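Local coordinates for glycosyl hydrolase 25 (Streptococcus pneumoniae, PDB 4FF5), which is a putative family 25 glycosyl hydrolase, probably cleaving cell-wall peptidoglycan, and a virulence factor that takes part in host-cell invasion, at residues H49-I55 with Q73-I79; D56-W60 with A78-V82; D212-L216 with H229-G235. All blocks are in the same frame, centred on the assembly; numbering follows the deposited sequence.

Contact 1 (H49-I55 with Q73-I79); sequences HLDKPII and QNISGAI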
ATOM      1  N   HIS A  49      17.379  -7.870   5.225  1.00 30.95           N
ATOM      2  CA  HIS A  49      17.168  -6.560   4.616  1.00 30.13           C
ATOM      3  C   HIS A  49      16.256  -5.655   5.416  1.00 29.68           C
ATOM      4  O   HIS A  49      15.830  -4.608   4.924  1.00 28.70           O
ATOM      5  CB  HIS A  49      16.634  -6.727   3.200  1.00 29.79           C
ATOM      6  CG  HIS A  49      17.668  -7.239   2.217  1.00 31.16           C
ATOM      7  ND1 HIS A  49      17.346  -7.640   0.977  1.00 31.44           N
ATOM      8  CD2 HIS A  49      19.043  -7.408   2.342  1.00 31.99           C
ATOM      9  CE1 HIS A  49      18.461  -8.025   0.326  1.00 32.36           C
ATOM     10  NE2 HIS A  49      19.501  -7.883   1.165  1.00 32.55           N
ATOM     11  N   LEU A  50      15.985  -6.039   6.661  1.00 28.83           N
ATOM     12  CA  LEU A  50      14.983  -5.381   7.503  1.00 29.14           C
ATOM     13  C   LEU A  50      15.181  -3.864   7.655  1.00 28.66           C
ATOM     14  O   LEU A  50      14.214  -3.135   7.792  1.00 28.50           O
ATOM     15  CB  LEU A  50      14.923  -6.069   8.875  1.00 29.64           C
ATOM     16  CG  LEU A  50      13.927  -5.598   9.926  1.00 30.18           C
ATOM     17  CD1 LEU A  50      12.510  -5.865   9.465  1.00 28.66           C
ATOM     18  CD2 LEU A  50      14.209  -6.305  11.243  1.00 31.20           C
ATOM     19  N   ASP A  51      16.421  -3.381   7.618  1.00 30.16           N
ATOM     20  CA  ASP A  51      16.639  -1.935   7.746  1.00 30.30           C
ATOM     21  C   ASP A  51      16.630  -1.157   6.421  1.00 28.69           C
ATOM     22  O   ASP A  51      16.826   0.055   6.399  1.00 27.86           O
ATOM     23  CB  ASP A  51      17.874  -1.642   8.592  1.00 33.66           C
ATOM     24  CG  ASP A  51      17.697  -2.086  10.044  1.00 35.52           C
ATOM     25  OD1 ASP A  51      16.543  -2.109  10.551  1.00 36.85           O
ATOM     26  OD2 ASP A  51      18.712  -2.420  10.678  1.00 38.51           O
ATOM     27  N   LYS A  52      16.366  -1.861   5.326  1.00 26.87           N
ATOM     28  CA  LYS A  52      16.149  -1.217   4.047  1.00 25.65           C
ATOM     29  C   LYS A  52      14.680  -0.761   4.005  1.00 24.05           C
ATOM     30  O   LYS A  52      13.823  -1.357   4.662  1.00 23.43           O
ATOM     31  CB  LYS A  52      16.488  -2.177   2.909  1.00 27.00           C
ATOM     32  CG  LYS A  52      17.987  -2.260   2.626  1.00 28.89           C
ATOM     33  CD  LYS A  52      18.400  -3.640   2.145  1.00 30.78           C
ATOM     34  CE  LYS A  52      19.885  -3.720   1.792  1.00 31.83           C
ATOM     35  NZ  LYS A  52      20.743  -2.900   2.691  1.00 32.23           N
ATOM     36  N   PRO A  53      14.392   0.314   3.257  1.00 23.31           N
ATOM     37  CA  PRO A  53      13.054   0.904   3.334  1.00 21.77           C
ATOM     38  C   PRO A  53      11.981   0.067   2.626  1.00 20.48           C
ATOM     39  O   PRO A  53      12.305  -0.794   1.800  1.00 20.10           O
ATOM     40  CB  PRO A  53      13.230   2.234   2.607  1.00 22.40           C
ATOM     41  CG  PRO A  53      14.329   1.997   1.646  1.00 24.01           C
ATOM     42  CD  PRO A  53      15.273   1.049   2.332  1.00 23.88           C
ATOM     43  N   ILE A  54      10.722   0.319   2.977  1.00 19.01           N
ATOM     44  CA  ILE A  54       9.573  -0.245   2.272  1.00 17.49           C
ATOM     45  C   ILE A  54       9.074   0.802   1.269  1.00 16.86           C
ATOM     46  O   ILE A  54       8.847   1.963   1.633  1.00 16.41           O
ATOM     47  CB  ILE A  54       8.442  -0.620   3.256  1.00 17.42           C
ATOM     48  CG1 ILE A  54       8.908  -1.753   4.204  1.00 17.72           C
ATOM     49  CG2 ILE A  54       7.144  -0.958   2.514  1.00 16.43           C
ATOM     50  CD1 ILE A  54       8.163  -1.748   5.532  1.00 18.52           C
ATOM     51  N   ILE A  55       8.914   0.393   0.011  1.00 15.83           N
ATOM     52  CA  ILE A  55       8.395   1.295  -1.007  1.00 15.25           C
ATOM     53  C   ILE A  55       6.944   0.965  -1.366  1.00 14.73           C
ATOM     54  O   ILE A  55       6.436  -0.131  -1.079  1.00 14.73           O
ATOM     55  CB  ILE A  55       9.273   1.302  -2.292  1.00 15.72           C
ATOM     56  CG1 ILE A  55       9.178  -0.057  -3.015  1.00 15.76           C
ATOM     57  CG2 ILE A  55      10.710   1.696  -1.941  1.00 16.30           C
ATOM     58  CD1 ILE A  55       9.921  -0.106  -4.348  1.00 16.47           C
ATOM     59  N   GLN A  73      17.338  -5.553  -3.928  1.00 32.00           N
ATOM     60  CA  GLN A  73      18.374  -5.665  -2.897  1.00 33.31           C
ATOM     61  C   GLN A  73      18.517  -4.376  -2.059  1.00 32.78           C
ATOM     62  O   GLN A  73      19.211  -4.383  -1.032  1.00 33.06           O
ATOM     63  CB  GLN A  73      19.726  -6.135  -3.470  1.00 36.21           C
ATOM     64  CG  GLN A  73      19.711  -7.449  -4.256  1.00 37.09           C
ATOM     65  CD  GLN A  73      18.997  -8.605  -3.550  1.00 38.18           C
ATOM     66  OE1 GLN A  73      19.357  -9.002  -2.440  1.00 38.70           O
ATOM     67  NE2 GLN A  73      17.989  -9.167  -4.217  1.00 39.34           N
ATOM     68  N   ASN A  74      17.823  -3.309  -2.478  1.00 30.51           N
ATOM     69  CA  ASN A  74      17.803  -2.018  -1.765  1.00 29.59           C
ATOM     70  C   ASN A  74      16.492  -1.752  -0.983  1.00 26.75           C
ATOM     71  O   ASN A  74      16.310  -0.674  -0.403  1.00 25.84           O
ATOM     72  CB  ASN A  74      18.098  -0.859  -2.738  1.00 30.36           C
ATOM     73  CG  ASN A  74      19.550  -0.837  -3.219  1.00 33.42           C
ATOM     74  OD1 ASN A  74      20.468  -1.007  -2.436  1.00 35.10           O
ATOM     75  ND2 ASN A  74      19.754  -0.599  -4.515  1.00 33.95           N
ATOM     76  N   ILE A  75      15.586  -2.730  -0.966  1.00 24.62           N
ATOM     77  CA  ILE A  75      14.326  -2.605  -0.219  1.00 23.17           C
ATOM     78  C   ILE A  75      14.017  -3.838   0.636  1.00 22.64           C
ATOM     79  O   ILE A  75      14.554  -4.923   0.396  1.00 22.72           O
ATOM     80  CB  ILE A  75      13.135  -2.287  -1.169  1.00 22.93           C
ATOM     81  CG1 ILE A  75      12.855  -3.462  -2.131  1.00 23.14           C
ATOM     82  CG2 ILE A  75      13.409  -0.995  -1.936  1.00 21.88           C
ATOM     83  CD1 ILE A  75      11.596  -3.318  -2.970  1.00 23.30           C
ATOM     84  N   SER A  76      13.138  -3.671   1.623  1.00 20.96           N
ATOM     85  CA  SER A  76      12.709  -4.782   2.454  1.00 21.11           C
ATOM     86  C   SER A  76      11.359  -5.345   2.026  1.00 20.74           C
ATOM     87  O   SER A  76      11.071  -6.521   2.242  1.00 21.51           O
ATOM     88  CB  SER A  76      12.692  -4.372   3.936  1.00 20.98           C
ATOM     89  OG  SER A  76      11.902  -3.210   4.132  1.00 19.72           O
ATOM     90  N   GLY A  77      10.527  -4.498   1.431  1.00 20.15           N
ATOM     91  CA  GLY A  77       9.181  -4.896   0.991  1.00 18.54           C
ATOM     92  C   GLY A  77       8.599  -3.854   0.048  1.00 17.39           C
ATOM     93  O   GLY A  77       9.149  -2.746  -0.112  1.00 16.86           O
ATOM     94  N   ALA A  78       7.490  -4.204  -0.598  1.00 16.29           N
ATOM     95  CA  ALA A  78       6.872  -3.297  -1.568  1.00 15.25           C
ATOM     96  C   ALA A  78       5.357  -3.390  -1.468  1.00 14.43           C
ATOM     97  O   ALA A  78       4.810  -4.457  -1.186  1.00 15.13           O
ATOM     98  CB  ALA A  78       7.324  -3.633  -2.977  1.00 15.47           C
ATOM     99  N   ILE A  79       4.684  -2.268  -1.693  1.00 13.23           N
ATOM    100  CA  ILE A  79       3.237  -2.235  -1.705  1.00 12.37           C
ATOM    101  C   ILE A  79       2.800  -1.665  -3.047  1.00 12.14           C
ATOM    102  O   ILE A  79       3.085  -0.507  -3.361  1.00 11.95           O
ATOM    103  CB  ILE A  79       2.675  -1.386  -0.546  1.00 11.78           C
ATOM    104  CG1 ILE A  79       3.254  -1.848   0.800  1.00 12.16           C
ATOM    105  CG2 ILE A  79       1.163  -1.499  -0.505  1.00 11.65           C
ATOM    106  CD1 ILE A  79       2.636  -1.138   1.998  1.00 11.69           C
TER
HETATM  107  O   HOH W   1      14.843  -8.022  -0.361  1.00 25.88           O
HETATM  108  O   HOH W   2      11.512  -2.859   6.825  1.00 19.74           O
HETATM  109  O   HOH W   3      20.611  -0.815   0.421  1.00 38.94           O
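Ser76 meets the 49-55 segment through both its side chain and its backbone. Ser76 OG donates to Lys52 O at 2.7 Å, arriving above the carbonyl plane. Chi1 of 54° sets OG between the Ser76 backbone N and carbonyl carbon, facing that oxygen. Water 2 donates to the same OG and to Leu50 O. Ser76 N donates to Pro53 O at 3.0 Å, nearly straight at 167°.

Two further backbone bonds begin the parallel pairing of strands 54-57 and 77-84. Ile55 N donates to Gly77 O, and Ile79 N to Ile55 O at 2.8 Å.

Ile55 meets Ile75 through CG2 and CD1. The two side chains cross at about a right angle, with CG2 of Ile55 3.8 Å from CG2 of Ile75. Ile237 touches both.

At the outer end His49 puts CE1 3.1 Å from Gln73 OE1, which lies at the ring edge. Ring and amide planes stand 68° apart. Water 1 joins His49 ND1 to Ile75 O. Lys52 NZ and Asn74 OD1 share water 3, while Asn74 ND2 donates to Ala238 O.

Direct bonds thus join the chains where they enter the strands, and water carries part of the polar contact at the outer end.

Contact 2 (D56-W60 with A78-V82); sequences DLSGW and AIVRV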
ATOM      1  N   ASP A  56       6.264   1.956  -1.934  1.00 14.26           N
ATOM      2  CA  ASP A  56       5.007   1.720  -2.632  1.00 13.86           C
ATOM      3  C   ASP A  56       5.125   2.292  -4.046  1.00 14.60           C
ATOM      4  O   ASP A  56       5.800   3.313  -4.268  1.00 15.15           O
ATOM      5  CB  ASP A  56       3.771   2.203  -1.850  1.00 13.21           C
ATOM      6  CG  ASP A  56       3.763   3.711  -1.604  1.00 13.19           C
ATOM      7  OD1 ASP A  56       4.233   4.146  -0.525  1.00 12.60           O
ATOM      8  OD2 ASP A  56       3.291   4.457  -2.498  1.00 13.36           O
ATOM      9  N   LEU A  57       4.498   1.587  -4.985  1.00 14.42           N
ATOM     10  CA  LEU A  57       4.641   1.818  -6.410  1.00 15.09           C
ATOM     11  C   LEU A  57       3.284   1.684  -7.049  1.00 14.24           C
ATOM     12  O   LEU A  57       2.410   0.966  -6.534  1.00 13.50           O
ATOM     13  CB  LEU A  57       5.514   0.728  -7.040  1.00 16.09           C
ATOM     14  CG  LEU A  57       6.977   0.627  -6.719  1.00 18.07           C
ATOM     15  CD1 LEU A  57       7.452  -0.731  -7.207  1.00 18.66           C
ATOM     16  CD2 LEU A  57       7.730   1.742  -7.435  1.00 18.52           C
ATOM     17  N   SER A  58       3.136   2.357  -8.180  1.00 14.32           N
ATOM     18  CA  SER A  58       1.920   2.324  -8.988  1.00 14.70           C
ATOM     19  C   SER A  58       2.332   2.362 -10.473  1.00 15.23           C
ATOM     20  O   SER A  58       3.534   2.359 -10.792  1.00 15.39           O
ATOM     21  CB  SER A  58       1.029   3.543  -8.666  1.00 14.68           C
ATOM     22  OG  SER A  58       1.590   4.712  -9.229  1.00 15.45           O
ATOM     23  N   GLY A  59       1.341   2.459 -11.357  1.00 16.05           N
ATOM     24  CA  GLY A  59       1.572   2.621 -12.789  1.00 18.33           C
ATOM     25  C   GLY A  59       2.317   3.890 -13.174  1.00 19.51           C
ATOM     26  O   GLY A  59       2.834   3.977 -14.286  1.00 20.37           O
ATOM     27  N   TRP A  60       2.368   4.877 -12.268  1.00 20.24           N
ATOM     28  CA  TRP A  60       3.215   6.081 -12.441  1.00 21.44           C
ATOM     29  C   TRP A  60       4.702   5.828 -12.394  1.00 22.06           C
ATOM     30  O   TRP A  60       5.501   6.672 -12.819  1.00 23.20           O
ATOM     31  CB  TRP A  60       2.820   7.151 -11.414  1.00 22.49           C
ATOM     32  CG  TRP A  60       1.411   7.643 -11.644  1.00 23.60           C
ATOM     33  CD1 TRP A  60       0.295   7.463 -10.831  1.00 24.03           C
ATOM     34  CD2 TRP A  60       0.924   8.401 -12.800  1.00 24.67           C
ATOM     35  NE1 TRP A  60      -0.816   8.054 -11.390  1.00 24.38           N
ATOM     36  CE2 TRP A  60      -0.502   8.633 -12.570  1.00 24.96           C
ATOM     37  CE3 TRP A  60       1.512   8.897 -13.964  1.00 25.97           C
ATOM     38  CZ2 TRP A  60      -1.290   9.323 -13.485  1.00 25.68           C
ATOM     39  CZ3 TRP A  60       0.706   9.595 -14.874  1.00 27.06           C
ATOM     40  CH2 TRP A  60      -0.661   9.802 -14.635  1.00 26.44           C
ATOM     41  N   ALA A  78       7.490  -4.204  -0.598  1.00 16.29           N
ATOM     42  CA  ALA A  78       6.872  -3.297  -1.568  1.00 15.25           C
ATOM     43  C   ALA A  78       5.357  -3.390  -1.468  1.00 14.43           C
ATOM     44  O   ALA A  78       4.810  -4.457  -1.186  1.00 15.13           O
ATOM     45  CB  ALA A  78       7.324  -3.633  -2.977  1.00 15.47           C
ATOM     46  N   ILE A  79       4.684  -2.268  -1.693  1.00 13.23           N
ATOM     47  CA  ILE A  79       3.237  -2.235  -1.705  1.00 12.37           C
ATOM     48  C   ILE A  79       2.800  -1.665  -3.047  1.00 12.14           C
ATOM     49  O   ILE A  79       3.085  -0.507  -3.361  1.00 11.95           O
ATOM     50  CB  ILE A  79       2.675  -1.386  -0.546  1.00 11.78           C
ATOM     51  CG1 ILE A  79       3.254  -1.848   0.800  1.00 12.16           C
ATOM     52  CG2 ILE A  79       1.163  -1.499  -0.505  1.00 11.65           C
ATOM     53  CD1 ILE A  79       2.636  -1.138   1.998  1.00 11.69           C
ATOM     54  N   VAL A  80       2.085  -2.476  -3.818  1.00 12.24           N
ATOM     55  CA  VAL A  80       1.847  -2.185  -5.254  1.00 12.46           C
ATOM     56  C   VAL A  80       0.379  -1.786  -5.512  1.00 12.51           C
ATOM     57  O   VAL A  80      -0.540  -2.451  -5.027  1.00 13.13           O
ATOM     58  CB  VAL A  80       2.234  -3.423  -6.122  1.00 12.56           C
ATOM     59  CG1 VAL A  80       1.835  -3.235  -7.594  1.00 12.44           C
ATOM     60  CG2 VAL A  80       3.739  -3.677  -6.041  1.00 12.83           C
ATOM     61  N   ARG A  81       0.150  -0.726  -6.278  1.00 12.60           N
ATOM     62  CA  ARG A  81      -1.216  -0.298  -6.575  1.00 12.94           C
ATOM     63  C   ARG A  81      -1.848  -1.215  -7.609  1.00 13.02           C
ATOM     64  O   ARG A  81      -1.248  -1.461  -8.652  1.00 13.18           O
ATOM     65  CB  ARG A  81      -1.256   1.118  -7.119  1.00 12.98           C
ATOM     66  CG  ARG A  81      -2.675   1.666  -7.129  1.00 13.35           C
ATOM     67  CD  ARG A  81      -2.730   3.079  -7.684  1.00 13.92           C
ATOM     68  NE  ARG A  81      -2.571   3.124  -9.144  1.00 14.80           N
ATOM     69  CZ  ARG A  81      -2.769   4.212  -9.888  1.00 15.46           C
ATOM     70  NH1 ARG A  81      -3.164   5.342  -9.318  1.00 15.67           N
ATOM     71  NH2 ARG A  81      -2.582   4.176 -11.212  1.00 15.61           N
ATOM     72  N   VAL A  82      -3.043  -1.715  -7.311  1.00 13.34           N
ATOM     73  CA  VAL A  82      -3.789  -2.584  -8.250  1.00 14.14           C
ATOM     74  C   VAL A  82      -5.025  -1.861  -8.824  1.00 15.32           C
ATOM     75  O   VAL A  82      -5.393  -2.023 -10.001  1.00 14.81           O
ATOM     76  CB  VAL A  82      -4.130  -3.935  -7.560  1.00 13.96           C
ATOM     77  CG1 VAL A  82      -5.012  -4.842  -8.427  1.00 14.00           C
ATOM     78  CG2 VAL A  82      -2.832  -4.664  -7.230  1.00 13.98           C
TER
HETATM   79  O   HOH W   4      -3.621   7.944 -11.051  1.00 37.90           O
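The first beta-alpha-beta unit of the family 25 TIM barrel continues here, where strand 54-57 runs parallel to strand 77-84. Leu57 bonds to strand 77-84 through both its N and its O. Leu57 N donates to Ile79 O at 3.0 Å. Leu57 O accepts from Arg81 N at 2.8 Å, nearly along the C=O axis. Ile79 O also takes a CA-H contact from Asp56 CA at 3.0 Å. Asp56 and Ile79 share one face of the sheet, their CB atoms 4.0 Å apart. Leu57 and Val80 share the other.

The Asp56 carboxylate leads away from strand 77-84. Its OD1 is hydrogen-bonded to Asn247 ND2 and Gln230 NE2, and its OD2 lies close to Asp245 OD1. This acidic cluster is consistent with the active site of family 25 lysozymes.

Strand 54-57 ends at Leu57, and from strand 77-84 the Arg81 side chain reaches along residues 58-60. CG stands opposite the backbone N (chi1 -167°), and a bend at chi3 turns the group so that one face of the Arg81 guanidinium lies against Ser58 CB, 3.7 Å from Arg81 NE. Asp101 makes a salt bridge with NE and also accepts from Gly59 N. Thus one carboxylate ties the arginine to the loop. Ser58 OG accepts from Trp60 N, forming an ST turn that leads into Trp60.

The indole and guanidinium planes are 61° apart, and the two groups do not stack. Water 4 lies in both planes, accepting from Trp60 NE1 at 2.8 Å and from Arg81 NH1 at 3.2 Å.

Contact 3 (D212-L216 with H229-G235); sequences DSGFL and HQYTSKG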
ATOM      1  N   ASP A 212       8.625  17.172   2.749  1.00 24.31           N
ATOM      2  CA  ASP A 212       8.740  16.223   1.632  1.00 22.70           C
ATOM      3  C   ASP A 212      10.114  16.304   0.937  1.00 24.07           C
ATOM      4  O   ASP A 212      10.211  16.508  -0.277  1.00 23.02           O
ATOM      5  CB  ASP A 212       7.607  16.416   0.624  1.00 21.68           C
ATOM      6  CG  ASP A 212       7.233  15.128  -0.076  1.00 20.07           C
ATOM      7  OD1 ASP A 212       7.818  14.077   0.246  1.00 19.38           O
ATOM      8  OD2 ASP A 212       6.357  15.161  -0.954  1.00 20.38           O
ATOM      9  N   SER A 213      11.160  16.127   1.742  1.00 24.46           N
ATOM     10  CA  SER A 213      12.558  16.295   1.339  1.00 25.86           C
ATOM     11  C   SER A 213      13.182  15.023   0.773  1.00 25.31           C
ATOM     12  O   SER A 213      14.282  15.063   0.220  1.00 26.70           O
ATOM     13  CB  SER A 213      13.359  16.687   2.570  1.00 26.36           C
ATOM     14  OG  SER A 213      13.369  15.588   3.475  1.00 27.27           O
ATOM     15  N   GLY A 214      12.493  13.898   0.934  1.00 23.87           N
ATOM     16  CA  GLY A 214      13.047  12.584   0.612  1.00 22.42           C
ATOM     17  C   GLY A 214      13.541  11.812   1.809  1.00 22.04           C
ATOM     18  O   GLY A 214      13.984  10.651   1.681  1.00 22.15           O
ATOM     19  N   PHE A 215      13.484  12.455   2.976  1.00 22.58           N
ATOM     20  CA  PHE A 215      14.040  11.900   4.215  1.00 22.65           C
ATOM     21  C   PHE A 215      13.013  11.968   5.320  1.00 22.89           C
ATOM     22  O   PHE A 215      12.082  12.792   5.255  1.00 22.09           O
ATOM     23  CB  PHE A 215      15.322  12.655   4.595  1.00 23.29           C
ATOM     24  CG  PHE A 215      16.377  12.573   3.534  1.00 23.74           C
ATOM     25  CD1 PHE A 215      17.199  11.455   3.449  1.00 23.56           C
ATOM     26  CD2 PHE A 215      16.490  13.571   2.567  1.00 24.03           C
ATOM     27  CE1 PHE A 215      18.146  11.354   2.442  1.00 24.02           C
ATOM     28  CE2 PHE A 215      17.434  13.467   1.551  1.00 24.04           C
ATOM     29  CZ  PHE A 215      18.254  12.355   1.489  1.00 24.06           C
ATOM     30  N   LEU A 216      13.157  11.087   6.313  1.00 23.24           N
ATOM     31  CA  LEU A 216      12.253  11.070   7.473  1.00 24.56           C
ATOM     32  C   LEU A 216      12.356  12.390   8.234  1.00 26.08           C
ATOM     33  O   LEU A 216      13.427  12.731   8.731  1.00 26.51           O
ATOM     34  CB  LEU A 216      12.596   9.886   8.391  1.00 25.39           C
ATOM     35  CG  LEU A 216      11.774   9.551   9.664  1.00 26.70           C
ATOM     36  CD1 LEU A 216      10.426  10.252   9.737  1.00 26.12           C
ATOM     37  CD2 LEU A 216      11.584   8.044   9.814  1.00 27.11           C
ATOM     38  N   HIS A 229       4.588   4.022   8.321  1.00 12.79           N
ATOM     39  CA  HIS A 229       4.604   5.462   8.105  1.00 12.68           C
ATOM     40  C   HIS A 229       5.148   5.777   6.736  1.00 12.56           C
ATOM     41  O   HIS A 229       6.296   5.445   6.398  1.00 12.97           O
ATOM     42  CB  HIS A 229       5.427   6.109   9.224  1.00 13.27           C
ATOM     43  CG  HIS A 229       5.828   7.547   8.978  1.00 13.44           C
ATOM     44  ND1 HIS A 229       6.960   8.068   9.495  1.00 13.69           N
ATOM     45  CD2 HIS A 229       5.200   8.585   8.270  1.00 13.33           C
ATOM     46  CE1 HIS A 229       7.070   9.355   9.125  1.00 14.15           C
ATOM     47  NE2 HIS A 229       5.991   9.677   8.383  1.00 13.42           N
ATOM     48  N   GLN A 230       4.326   6.418   5.920  1.00 12.51           N
ATOM     49  CA  GLN A 230       4.782   6.888   4.632  1.00 12.66           C
ATOM     50  C   GLN A 230       5.450   8.250   4.817  1.00 13.66           C
ATOM     51  O   GLN A 230       4.761   9.249   5.052  1.00 13.76           O
ATOM     52  CB  GLN A 230       3.612   7.022   3.679  1.00 12.20           C
ATOM     53  CG  GLN A 230       4.069   7.147   2.228  1.00 12.07           C
ATOM     54  CD  GLN A 230       2.898   7.370   1.310  1.00 12.04           C
ATOM     55  OE1 GLN A 230       2.219   8.419   1.392  1.00 11.81           O
ATOM     56  NE2 GLN A 230       2.666   6.417   0.391  1.00 11.66           N
ATOM     57  N   TYR A 231       6.781   8.305   4.728  1.00 14.59           N
ATOM     58  CA  TYR A 231       7.470   9.523   5.180  1.00 15.73           C
ATOM     59  C   TYR A 231       7.851  10.551   4.108  1.00 16.40           C
ATOM     60  O   TYR A 231       8.191  11.689   4.438  1.00 16.34           O
ATOM     61  CB  TYR A 231       8.664   9.198   6.096  1.00 16.65           C
ATOM     62  CG  TYR A 231       9.881   8.542   5.442  1.00 17.47           C
ATOM     63  CD1 TYR A 231      10.811   9.292   4.727  1.00 18.50           C
ATOM     64  CD2 TYR A 231      10.117   7.172   5.597  1.00 18.28           C
ATOM     65  CE1 TYR A 231      11.940   8.701   4.155  1.00 19.59           C
ATOM     66  CE2 TYR A 231      11.242   6.569   5.040  1.00 18.85           C
ATOM     67  CZ  TYR A 231      12.150   7.331   4.338  1.00 20.06           C
ATOM     68  OH  TYR A 231      13.262   6.712   3.798  1.00 21.75           O
ATOM     69  N   THR A 232       7.810  10.151   2.834  1.00 16.49           N
ATOM     70  CA  THR A 232       8.101  11.062   1.729  1.00 17.37           C
ATOM     71  C   THR A 232       7.501  10.519   0.430  1.00 17.32           C
ATOM     72  O   THR A 232       7.271   9.308   0.305  1.00 17.35           O
ATOM     73  CB  THR A 232       9.634  11.307   1.567  1.00 18.30           C
ATOM     74  OG1 THR A 232       9.858  12.335   0.611  1.00 19.56           O
ATOM     75  CG2 THR A 232      10.370  10.034   1.132  1.00 18.58           C
ATOM     76  N   SER A 233       7.217  11.419  -0.508  1.00 18.04           N
ATOM     77  CA  SER A 233       6.876  11.032  -1.880  1.00 18.91           C
ATOM     78  C   SER A 233       8.051  11.283  -2.830  1.00 20.89           C
ATOM     79  O   SER A 233       7.923  11.112  -4.045  1.00 21.68           O
ATOM     80  CB  SER A 233       5.626  11.786  -2.357  1.00 18.88           C
ATOM     81  OG  SER A 233       5.879  13.171  -2.572  1.00 19.93           O
ATOM     82  N   LYS A 234       9.191  11.700  -2.280  1.00 21.85           N
ATOM     83  CA  LYS A 234      10.324  12.146  -3.097  1.00 23.84           C
ATOM     84  C   LYS A 234      11.608  11.426  -2.736  1.00 24.02           C
ATOM     85  O   LYS A 234      12.695  11.981  -2.807  1.00 24.43           O
ATOM     86  CB  LYS A 234      10.463  13.667  -3.030  1.00 25.39           C
ATOM     87  CG  LYS A 234       9.130  14.332  -3.345  1.00 27.49           C
ATOM     88  CD  LYS A 234       9.230  15.772  -3.788  1.00 30.88           C
ATOM     89  CE  LYS A 234       7.944  16.139  -4.514  1.00 31.66           C
ATOM     90  NZ  LYS A 234       7.811  17.610  -4.736  1.00 34.80           N
ATOM     91  N   GLY A 235      11.461  10.171  -2.336  1.00 23.67           N
ATOM     92  CA  GLY A 235      12.602   9.322  -2.087  1.00 24.66           C
ATOM     93  C   GLY A 235      13.346   8.958  -3.363  1.00 26.29           C
ATOM     94  O   GLY A 235      12.808   9.053  -4.471  1.00 24.74           O
TER
HETATM   95  O   HOH W   5      15.143   8.528   2.983  1.00 28.43           O
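Asp212 swings its carboxylate toward the turn at Ser233 with chi1 at -150°. Thr232 places OG1 opposite its backbone N (chi1 -172°), facing Asp212 and the N of Gly214. In the TIM barrel, the contact joins the loop between strands 203-207 and 228-232 to residues 229-235, which carry strand 228-232 round a corner into strand 234-235. Thr232 also forms an ST turn, its OG1 accepting from Lys234 N, where the chain turns at Ser233.

The carboxylate receives three bonds. Asp212 OD1 accepts from Ser233 N at 2.8 Å through its syn lone pair. Asp212 OD1 also accepts from Thr232 OG1 at 2.7 Å, nearly in line with its C-O bond. Asp212 OD2 uses its syn lone pair for Ser233 OG at 2.6 Å. Ser233 therefore holds both carboxylate oxygens, which fixes the rotation of the group. These donors would probably stabilise the negative charge of the Asp212 carboxylate. Lys234 runs its CG and CD alongside Asp212, but the charged ends do not touch. Gly214 N also makes a weak, bent bond to Thr232 OG1. Gly214 passes close to the other segment, with Gly214 CA 3.5 Å from Lys234 O.

Farther along the loop, Leu216 CB sits over one face of the Tyr231 ring, toward its rim, 4.1 Å from Tyr231 CD1. Leu216 N is 3.4 Å from Tyr231 CD1. The branch CD1 of Leu216 reaches the edge of the His229 ring, 3.5 Å from His229 CE1, while His229 NE2 bonds to Ser208 O. Gly214 O lies at the Tyr231 ring edge, in plane, and water 5 bridges it to Tyr231 OH, 2.7 Å from each oxygen.

In the fold
All three contacts reach the same eight-stranded sheet. Contacts 1 and 2 are successive parts of one parallel pairing, strand 54-57 with strand 77-84. They share Ala78 and Ile79, and their centres are about 14 Å apart. Contact 3 comes later in the chain and joins the loop 212-216 to strands 228-232 and 234-235. Strand 244-249 lies between strands 228-232 and 54-57, closing the order of the barrel. The centre of contact 3 is about 14 Å from that of contact 1 and about 16 Å from that of contact 2. Contacts 2 and 3 touch through Asp56 and Gln230. Early and late strands thus converge on the probable active-site cluster.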